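Local structure of GMP reductase (Trypanosoma brucei brucei, 6JIG) at residues I72-Q84 against L230-R244. The protein probably catalyses the irreversible NADPH-dependent deamination of GMP to IMP, and binds guanine nucleotides at a second site in its CBS domains. The protein carries 1 engineered substitution. Residues are numbered along the deposited sequence; the frame is centred on the assembly and turned at random.
Sequences IGILHRFCSIEEQ and LVGAAVGVKKDDMNR
A chi1 of -157° swings Gln84 CG to the side opposite its backbone N, and the chain runs on extended from helix 81-93 to Arg244 of helix 239-251, whose CG likewise lies opposite its backbone N and whose chain then bends at chi3 (-67°) to bring its guanidinium in between Ile81 and the Arg77 carbonyl. This is the seam between two successive beta-alpha units of the (beta/alpha)8 barrel that IMPDH/GMPR enzymes share, the CBS domains being inserted between them. Strands 72-75 and 232-235 run parallel: Gly232 N donates to Gly73 O, Leu75 N to Gly232 O, and Ala234 N to Leu75 O at 3.0 Å. Before the paired residues, a water bridges Gly73 N and Leu230 O. On one face of the sheet Ile74 CD1 lies 3.9 Å from Gly232 CA; on the other, Leu75 CG packs against Val231 CG2, with Leu88 touching both side chains. Beyond the strands, Arg77 lays its extended chain along the Val235-Gly236 backbone, CD 3.4 Å from Gly236 N, and the Gly236 CA sits over one guanidinium face near its rim. Ile81 CG1 sits over the centre of one face of the Arg244 guanidinium, while Arg77 O lies over the opposite face. The Gln84 amide joins its helix to both the strand and the helix of the next unit: NE2 gives Ala234 O a nearly straight bond on a lone pair (2.9 Å), and OE1 receives Arg244 NH1 at 2.8 Å from above its carbonyl plane. In the plane of that guanidinium, Cys79 O takes both terminal nitrogens end-on, NH2 at 2.9 Å and NH1 at 3.1 Å.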
ATOM      1  N   ILE A  72     -41.135   2.584  -8.573  1.00 34.90           N
ATOM      2  CA  ILE A  72     -41.360   1.791  -9.783  1.00 33.62           C
ATOM      3  C   ILE A  72     -40.013   1.317 -10.309  1.00 38.03           C
ATOM      4  O   ILE A  72     -38.973   1.935 -10.046  1.00 35.32           O
ATOM      5  CB  ILE A  72     -42.143   2.601 -10.851  1.00 33.97           C
ATOM      6  CG1 ILE A  72     -42.819   1.669 -11.869  1.00 33.32           C
ATOM      7  CG2 ILE A  72     -41.232   3.616 -11.587  1.00 33.95           C
ATOM      8  CD1 ILE A  72     -43.737   2.389 -12.835  1.00 36.70           C
ATOM      9  N   GLY A  73     -40.026   0.201 -11.039  1.00 33.70           N
ATOM     10  CA  GLY A  73     -38.867  -0.250 -11.788  1.00 34.55           C
ATOM     11  C   GLY A  73     -39.166  -0.195 -13.274  1.00 37.05           C
ATOM     12  O   GLY A  73     -40.319  -0.349 -13.690  1.00 37.13           O
ATOM     13  N   ILE A  74     -38.125   0.043 -14.077  1.00 34.15           N
ATOM     14  CA  ILE A  74     -38.213   0.006 -15.536  1.00 35.04           C
ATOM     15  C   ILE A  74     -37.479  -1.246 -16.012  1.00 39.23           C
ATOM     16  O   ILE A  74     -36.250  -1.346 -15.888  1.00 35.37           O
ATOM     17  CB  ILE A  74     -37.623   1.261 -16.194  1.00 35.06           C
ATOM     18  CG1 ILE A  74     -38.229   2.543 -15.627  1.00 35.08           C
ATOM     19  CG2 ILE A  74     -37.816   1.201 -17.714  1.00 36.14           C
ATOM     20  CD1 ILE A  74     -39.768   2.621 -15.715  1.00 34.41           C
ATOM     21  N   LEU A  75     -38.229  -2.194 -16.567  1.00 34.49           N
ATOM     22  CA  LEU A  75     -37.649  -3.439 -17.069  1.00 37.02           C
ATOM     23  C   LEU A  75     -36.745  -3.185 -18.270  1.00 35.73           C
ATOM     24  O   LEU A  75     -37.149  -2.538 -19.243  1.00 37.79           O
ATOM     25  CB  LEU A  75     -38.763  -4.408 -17.467  1.00 39.12           C
ATOM     26  CG  LEU A  75     -39.666  -4.870 -16.324  1.00 37.44           C
ATOM     27  CD1 LEU A  75     -40.851  -5.691 -16.871  1.00 38.18           C
ATOM     28  CD2 LEU A  75     -38.893  -5.669 -15.285  1.00 34.81           C
ATOM     29  N   HIS A  76     -35.527  -3.726 -18.219  1.00 35.35           N
ATOM     30  CA  HIS A  76     -34.560  -3.475 -19.274  1.00 36.02           C
ATOM     31  C   HIS A  76     -34.918  -4.282 -20.525  1.00 41.06           C
ATOM     32  O   HIS A  76     -35.681  -5.257 -20.470  1.00 41.04           O
ATOM     33  CB  HIS A  76     -33.148  -3.813 -18.791  1.00 40.97           C
ATOM     34  CG  HIS A  76     -32.881  -5.280 -18.700  1.00 39.82           C
ATOM     35  ND1 HIS A  76     -32.416  -6.015 -19.772  1.00 42.82           N
ATOM     36  CD2 HIS A  76     -33.003  -6.149 -17.671  1.00 39.34           C
ATOM     37  CE1 HIS A  76     -32.279  -7.279 -19.408  1.00 41.73           C
ATOM     38  NE2 HIS A  76     -32.631  -7.387 -18.139  1.00 39.46           N
ATOM     39  N   ARG A  77     -34.368  -3.851 -21.664  1.00 40.48           N
ATOM     40  CA  ARG A  77     -34.691  -4.411 -22.973  1.00 40.24           C
ATOM     41  C   ARG A  77     -33.564  -5.251 -23.561  1.00 41.92           C
ATOM     42  O   ARG A  77     -33.624  -5.622 -24.739  1.00 44.20           O
ATOM     43  CB  ARG A  77     -35.061  -3.288 -23.943  1.00 39.18           C
ATOM     44  CG  ARG A  77     -33.863  -2.419 -24.382  1.00 45.32           C
ATOM     45  CD  ARG A  77     -34.304  -1.289 -25.293  1.00 44.76           C
ATOM     46  NE  ARG A  77     -33.320  -0.201 -25.359  1.00 50.32           N
ATOM     47  CZ  ARG A  77     -32.515   0.007 -26.394  1.00 50.68           C
ATOM     48  NH1 ARG A  77     -32.571  -0.799 -27.448  1.00 54.09           N
ATOM     49  NH2 ARG A  77     -31.658   1.022 -26.382  1.00 49.45           N
ATOM     50  N   PHE A  78     -32.541  -5.569 -22.778  1.00 45.48           N
ATOM     51  CA  PHE A  78     -31.454  -6.417 -23.262  1.00 46.84           C
ATOM     52  C   PHE A  78     -31.823  -7.885 -23.056  1.00 44.01           C
ATOM     53  O   PHE A  78     -31.167  -8.657 -22.365  1.00 42.53           O
ATOM     54  CB  PHE A  78     -30.149  -6.049 -22.571  1.00 44.78           C
ATOM     55  CG  PHE A  78     -29.492  -4.820 -23.154  1.00 50.58           C
ATOM     56  CD1 PHE A  78     -30.250  -3.854 -23.791  1.00 50.66           C
ATOM     57  CD2 PHE A  78     -28.115  -4.634 -23.073  1.00 61.03           C
ATOM     58  CE1 PHE A  78     -29.672  -2.724 -24.332  1.00 51.05           C
ATOM     59  CE2 PHE A  78     -27.524  -3.500 -23.616  1.00 61.45           C
ATOM     60  CZ  PHE A  78     -28.306  -2.545 -24.248  1.00 57.40           C
ATOM     61  N   CYS A  79     -32.945  -8.235 -23.660  1.00 46.17           N
ATOM     62  CA  CYS A  79     -33.518  -9.567 -23.639  1.00 44.96           C
ATOM     63  C   CYS A  79     -34.407  -9.683 -24.865  1.00 43.55           C
ATOM     64  O   CYS A  79     -34.695  -8.694 -25.544  1.00 42.82           O
ATOM     65  CB  CYS A  79     -34.307  -9.821 -22.356  1.00 48.32           C
ATOM     66  SG  CYS A  79     -35.350  -8.421 -21.912  1.00 44.17           S
ATOM     67  N   SER A  80     -34.842 -10.904 -25.161  1.00 48.11           N
ATOM     68  CA  SER A  80     -35.816 -11.068 -26.226  1.00 49.27           C
ATOM     69  C   SER A  80     -37.123 -10.389 -25.825  1.00 46.53           C
ATOM     70  O   SER A  80     -37.397 -10.177 -24.640  1.00 42.46           O
ATOM     71  CB  SER A  80     -36.054 -12.546 -26.515  1.00 49.03           C
ATOM     72  OG  SER A  80     -36.892 -13.116 -25.531  1.00 45.09           O
ATOM     73  N   ILE A  81     -37.915 -10.003 -26.830  1.00 44.37           N
ATOM     74  CA  ILE A  81     -39.242  -9.462 -26.544  1.00 46.75           C
ATOM     75  C   ILE A  81     -40.021 -10.437 -25.675  1.00 46.17           C
ATOM     76  O   ILE A  81     -40.626 -10.053 -24.668  1.00 44.77           O
ATOM     77  CB  ILE A  81     -40.000  -9.162 -27.848  1.00 47.00           C
ATOM     78  CG1 ILE A  81     -39.258  -8.140 -28.701  1.00 44.36           C
ATOM     79  CG2 ILE A  81     -41.404  -8.670 -27.534  1.00 42.99           C
ATOM     80  CD1 ILE A  81     -39.897  -7.952 -30.085  1.00 47.24           C
ATOM     81  N   GLU A  82     -39.994 -11.723 -26.048  1.00 45.57           N
ATOM     82  CA  GLU A  82     -40.661 -12.748 -25.254  1.00 47.19           C
ATOM     83  C   GLU A  82     -40.185 -12.722 -23.809  1.00 44.14           C
ATOM     84  O   GLU A  82     -40.994 -12.815 -22.881  1.00 41.51           O
ATOM     85  CB  GLU A  82     -40.421 -14.129 -25.870  1.00 47.19           C
ATOM     86  N   GLU A  83     -38.871 -12.584 -23.600  1.00 44.72           N
ATOM     87  CA  GLU A  83     -38.328 -12.538 -22.247  1.00 46.71           C
ATOM     88  C   GLU A  83     -38.788 -11.288 -21.508  1.00 41.14           C
ATOM     89  O   GLU A  83     -39.163 -11.360 -20.332  1.00 41.47           O
ATOM     90  CB  GLU A  83     -36.799 -12.589 -22.287  1.00 47.07           C
ATOM     91  CG  GLU A  83     -36.208 -13.992 -22.274  1.00 52.62           C
ATOM     92  CD  GLU A  83     -34.698 -14.003 -22.455  1.00 58.48           C
ATOM     93  OE1 GLU A  83     -34.154 -13.096 -23.134  1.00 58.39           O
ATOM     94  OE2 GLU A  83     -34.056 -14.926 -21.910  1.00 63.91           O
ATOM     95  N   GLN A  84     -38.744 -10.129 -22.170  1.00 41.81           N
ATOM     96  CA  GLN A  84     -39.152  -8.901 -21.491  1.00 42.95           C
ATOM     97  C   GLN A  84     -40.622  -8.972 -21.087  1.00 40.67           C
ATOM     98  O   GLN A  84     -40.991  -8.605 -19.962  1.00 39.57           O
ATOM     99  CB  GLN A  84     -38.888  -7.686 -22.384  1.00 40.29           C
ATOM    100  CG  GLN A  84     -38.750  -6.380 -21.595  1.00 39.80           C
ATOM    101  CD  GLN A  84     -38.477  -5.177 -22.469  1.00 40.52           C
ATOM    102  OE1 GLN A  84     -38.527  -5.267 -23.688  1.00 38.83           O
ATOM    103  NE2 GLN A  84     -38.180  -4.027 -21.836  1.00 39.67           N
ATOM    104  N   LEU A 230     -47.499  -1.571 -10.335  1.00 36.53           N
ATOM    105  CA  LEU A 230     -47.087  -0.775 -11.484  1.00 37.01           C
ATOM    106  C   LEU A 230     -45.692  -1.179 -11.945  1.00 35.28           C
ATOM    107  O   LEU A 230     -44.831  -1.530 -11.135  1.00 36.86           O
ATOM    108  CB  LEU A 230     -47.056   0.714 -11.133  1.00 36.61           C
ATOM    109  CG  LEU A 230     -48.275   1.627 -11.072  1.00 42.34           C
ATOM    110  CD1 LEU A 230     -47.745   3.074 -10.962  1.00 44.10           C
ATOM    111  CD2 LEU A 230     -49.163   1.470 -12.278  1.00 40.05           C
ATOM    112  N   VAL A 231     -45.466  -1.107 -13.252  1.00 35.66           N
ATOM    113  CA  VAL A 231     -44.150  -1.430 -13.809  1.00 37.33           C
ATOM    114  C   VAL A 231     -44.036  -0.832 -15.208  1.00 37.63           C
ATOM    115  O   VAL A 231     -44.998  -0.834 -15.986  1.00 37.54           O
ATOM    116  CB  VAL A 231     -43.906  -2.960 -13.799  1.00 34.92           C
ATOM    117  CG1 VAL A 231     -44.962  -3.706 -14.657  1.00 37.02           C
ATOM    118  CG2 VAL A 231     -42.490  -3.284 -14.262  1.00 35.23           C
ATOM    119  N   GLY A 232     -42.846  -0.313 -15.527  1.00 35.53           N
ATOM    120  CA  GLY A 232     -42.545   0.186 -16.849  1.00 34.69           C
ATOM    121  C   GLY A 232     -41.571  -0.726 -17.582  1.00 34.70           C
ATOM    122  O   GLY A 232     -41.026  -1.680 -17.028  1.00 34.94           O
ATOM    123  N   ALA A 233     -41.358  -0.408 -18.855  1.00 34.24           N
ATOM    124  CA  ALA A 233     -40.472  -1.195 -19.697  1.00 34.83           C
ATOM    125  C   ALA A 233     -39.802  -0.292 -20.721  1.00 37.44           C
ATOM    126  O   ALA A 233     -40.438   0.624 -21.257  1.00 35.86           O
ATOM    127  CB  ALA A 233     -41.246  -2.322 -20.399  1.00 36.84           C
ATOM    128  N   ALA A 234     -38.511  -0.551 -20.976  1.00 34.51           N
ATOM    129  CA  ALA A 234     -37.721   0.208 -21.930  1.00 37.01           C
ATOM    130  C   ALA A 234     -37.826  -0.401 -23.323  1.00 34.36           C
ATOM    131  O   ALA A 234     -37.953  -1.619 -23.476  1.00 37.15           O
ATOM    132  CB  ALA A 234     -36.247   0.247 -21.515  1.00 36.86           C
ATOM    133  N   VAL A 235     -37.787   0.472 -24.330  1.00 36.65           N
ATOM    134  CA  VAL A 235     -37.669   0.117 -25.742  1.00 39.43           C
ATOM    135  C   VAL A 235     -36.634   1.024 -26.388  1.00 41.18           C
ATOM    136  O   VAL A 235     -36.331   2.113 -25.896  1.00 38.65           O
ATOM    137  CB  VAL A 235     -39.003   0.254 -26.504  1.00 35.61           C
ATOM    138  CG1 VAL A 235     -40.074  -0.612 -25.867  1.00 38.50           C
ATOM    139  CG2 VAL A 235     -39.426   1.729 -26.575  1.00 37.57           C
ATOM    140  N   GLY A 236     -36.113   0.573 -27.523  1.00 42.34           N
ATOM    141  CA  GLY A 236     -35.209   1.353 -28.344  1.00 41.80           C
ATOM    142  C   GLY A 236     -35.941   2.122 -29.422  1.00 43.02           C
ATOM    143  O   GLY A 236     -37.123   2.454 -29.288  1.00 41.76           O
ATOM    144  N   VAL A 237     -35.234   2.409 -30.517  1.00 39.64           N
ATOM    145  CA  VAL A 237     -35.777   3.313 -31.524  1.00 39.04           C
ATOM    146  C   VAL A 237     -35.724   2.663 -32.901  1.00 44.47           C
ATOM    147  O   VAL A 237     -35.948   3.333 -33.915  1.00 41.77           O
ATOM    148  CB  VAL A 237     -35.024   4.656 -31.544  1.00 41.23           C
ATOM    149  CG1 VAL A 237     -35.169   5.365 -30.196  1.00 39.27           C
ATOM    150  CG2 VAL A 237     -33.554   4.442 -31.902  1.00 42.43           C
ATOM    151  N   LYS A 238     -35.406   1.371 -32.946  1.00 42.55           N
ATOM    152  CA  LYS A 238     -35.302   0.661 -34.211  1.00 46.96           C
ATOM    153  C   LYS A 238     -36.688   0.198 -34.669  1.00 46.38           C
ATOM    154  O   LYS A 238     -37.669   0.237 -33.917  1.00 44.53           O
ATOM    155  CB  LYS A 238     -34.345  -0.523 -34.085  1.00 43.88           C
ATOM    156  CG  LYS A 238     -32.866  -0.139 -34.005  1.00 47.10           C
ATOM    157  N   LYS A 239     -36.762  -0.237 -35.929  1.00 48.45           N
ATOM    158  CA  LYS A 239     -38.037  -0.675 -36.486  1.00 47.64           C
ATOM    159  C   LYS A 239     -38.665  -1.758 -35.619  1.00 44.87           C
ATOM    160  O   LYS A 239     -39.854  -1.695 -35.291  1.00 51.06           O
ATOM    161  CB  LYS A 239     -37.834  -1.172 -37.924  1.00 48.87           C
ATOM    162  N   ASP A 240     -37.866  -2.740 -35.200  1.00 47.80           N
ATOM    163  CA  ASP A 240     -38.382  -3.839 -34.395  1.00 49.24           C
ATOM    164  C   ASP A 240     -38.813  -3.404 -32.996  1.00 52.91           C
ATOM    165  O   ASP A 240     -39.599  -4.113 -32.359  1.00 51.36           O
ATOM    166  CB  ASP A 240     -37.325  -4.935 -34.289  1.00 51.82           C
ATOM    167  CG  ASP A 240     -37.853  -6.187 -33.613  1.00 61.96           C
ATOM    168  OD1 ASP A 240     -38.949  -6.662 -33.998  1.00 63.92           O
ATOM    169  OD2 ASP A 240     -37.173  -6.698 -32.697  1.00 61.72           O
ATOM    170  N   ASP A 241     -38.312  -2.274 -32.493  1.00 46.37           N
ATOM    171  CA  ASP A 241     -38.721  -1.833 -31.163  1.00 48.92           C
ATOM    172  C   ASP A 241     -40.207  -1.500 -31.105  1.00 46.77           C
ATOM    173  O   ASP A 241     -40.819  -1.588 -30.033  1.00 47.67           O
ATOM    174  CB  ASP A 241     -37.874  -0.642 -30.731  1.00 44.98           C
ATOM    175  CG  ASP A 241     -36.486  -1.059 -30.299  1.00 47.83           C
ATOM    176  OD1 ASP A 241     -36.371  -1.702 -29.226  1.00 49.99           O
ATOM    177  OD2 ASP A 241     -35.521  -0.775 -31.043  1.00 44.45           O
ATOM    178  N   MET A 242     -40.806  -1.121 -32.236  1.00 46.91           N
ATOM    179  CA  MET A 242     -42.247  -0.891 -32.246  1.00 48.30           C
ATOM    180  C   MET A 242     -43.000  -2.180 -31.934  1.00 49.42           C
ATOM    181  O   MET A 242     -43.973  -2.172 -31.169  1.00 46.40           O
ATOM    182  CB  MET A 242     -42.668  -0.313 -33.595  1.00 49.40           C
ATOM    183  CG  MET A 242     -44.087   0.195 -33.638  1.00 54.48           C
ATOM    184  SD  MET A 242     -44.385   1.572 -32.508  1.00 57.01           S
ATOM    185  CE  MET A 242     -46.145   1.440 -32.327  1.00 50.01           C
ATOM    186  N   ASN A 243     -42.547  -3.305 -32.498  1.00 51.89           N
ATOM    187  CA  ASN A 243     -43.141  -4.595 -32.166  1.00 50.76           C
ATOM    188  C   ASN A 243     -42.963  -4.923 -30.687  1.00 49.16           C
ATOM    189  O   ASN A 243     -43.902  -5.382 -30.026  1.00 47.72           O
ATOM    190  CB  ASN A 243     -42.526  -5.691 -33.033  1.00 51.20           C
ATOM    191  CG  ASN A 243     -43.346  -6.957 -33.026  1.00 60.35           C
ATOM    192  OD1 ASN A 243     -42.952  -7.967 -32.431  1.00 62.54           O
ATOM    193  ND2 ASN A 243     -44.513  -6.911 -33.676  1.00 61.08           N
ATOM    194  N   ARG A 244     -41.758  -4.697 -30.150  1.00 47.59           N
ATOM    195  CA  ARG A 244     -41.531  -4.873 -28.718  1.00 43.91           C
ATOM    196  C   ARG A 244     -42.492  -4.014 -27.901  1.00 40.87           C
ATOM    197  O   ARG A 244     -43.101  -4.488 -26.937  1.00 38.37           O
ATOM    198  CB  ARG A 244     -40.075  -4.535 -28.386  1.00 44.08           C
ATOM    199  CG  ARG A 244     -39.684  -4.747 -26.930  1.00 41.85           C
ATOM    200  CD  ARG A 244     -38.246  -4.297 -26.694  1.00 40.66           C
ATOM    201  NE  ARG A 244     -37.294  -5.154 -27.393  1.00 39.66           N
ATOM    202  CZ  ARG A 244     -36.685  -6.194 -26.837  1.00 42.80           C
ATOM    203  NH1 ARG A 244     -36.929  -6.498 -25.568  1.00 41.13           N
ATOM    204  NH2 ARG A 244     -35.818  -6.923 -27.534  1.00 42.22           N
TER
HETATM  205  O   HOH W   1     -42.159  -1.621 -10.798  1.00 34.50           O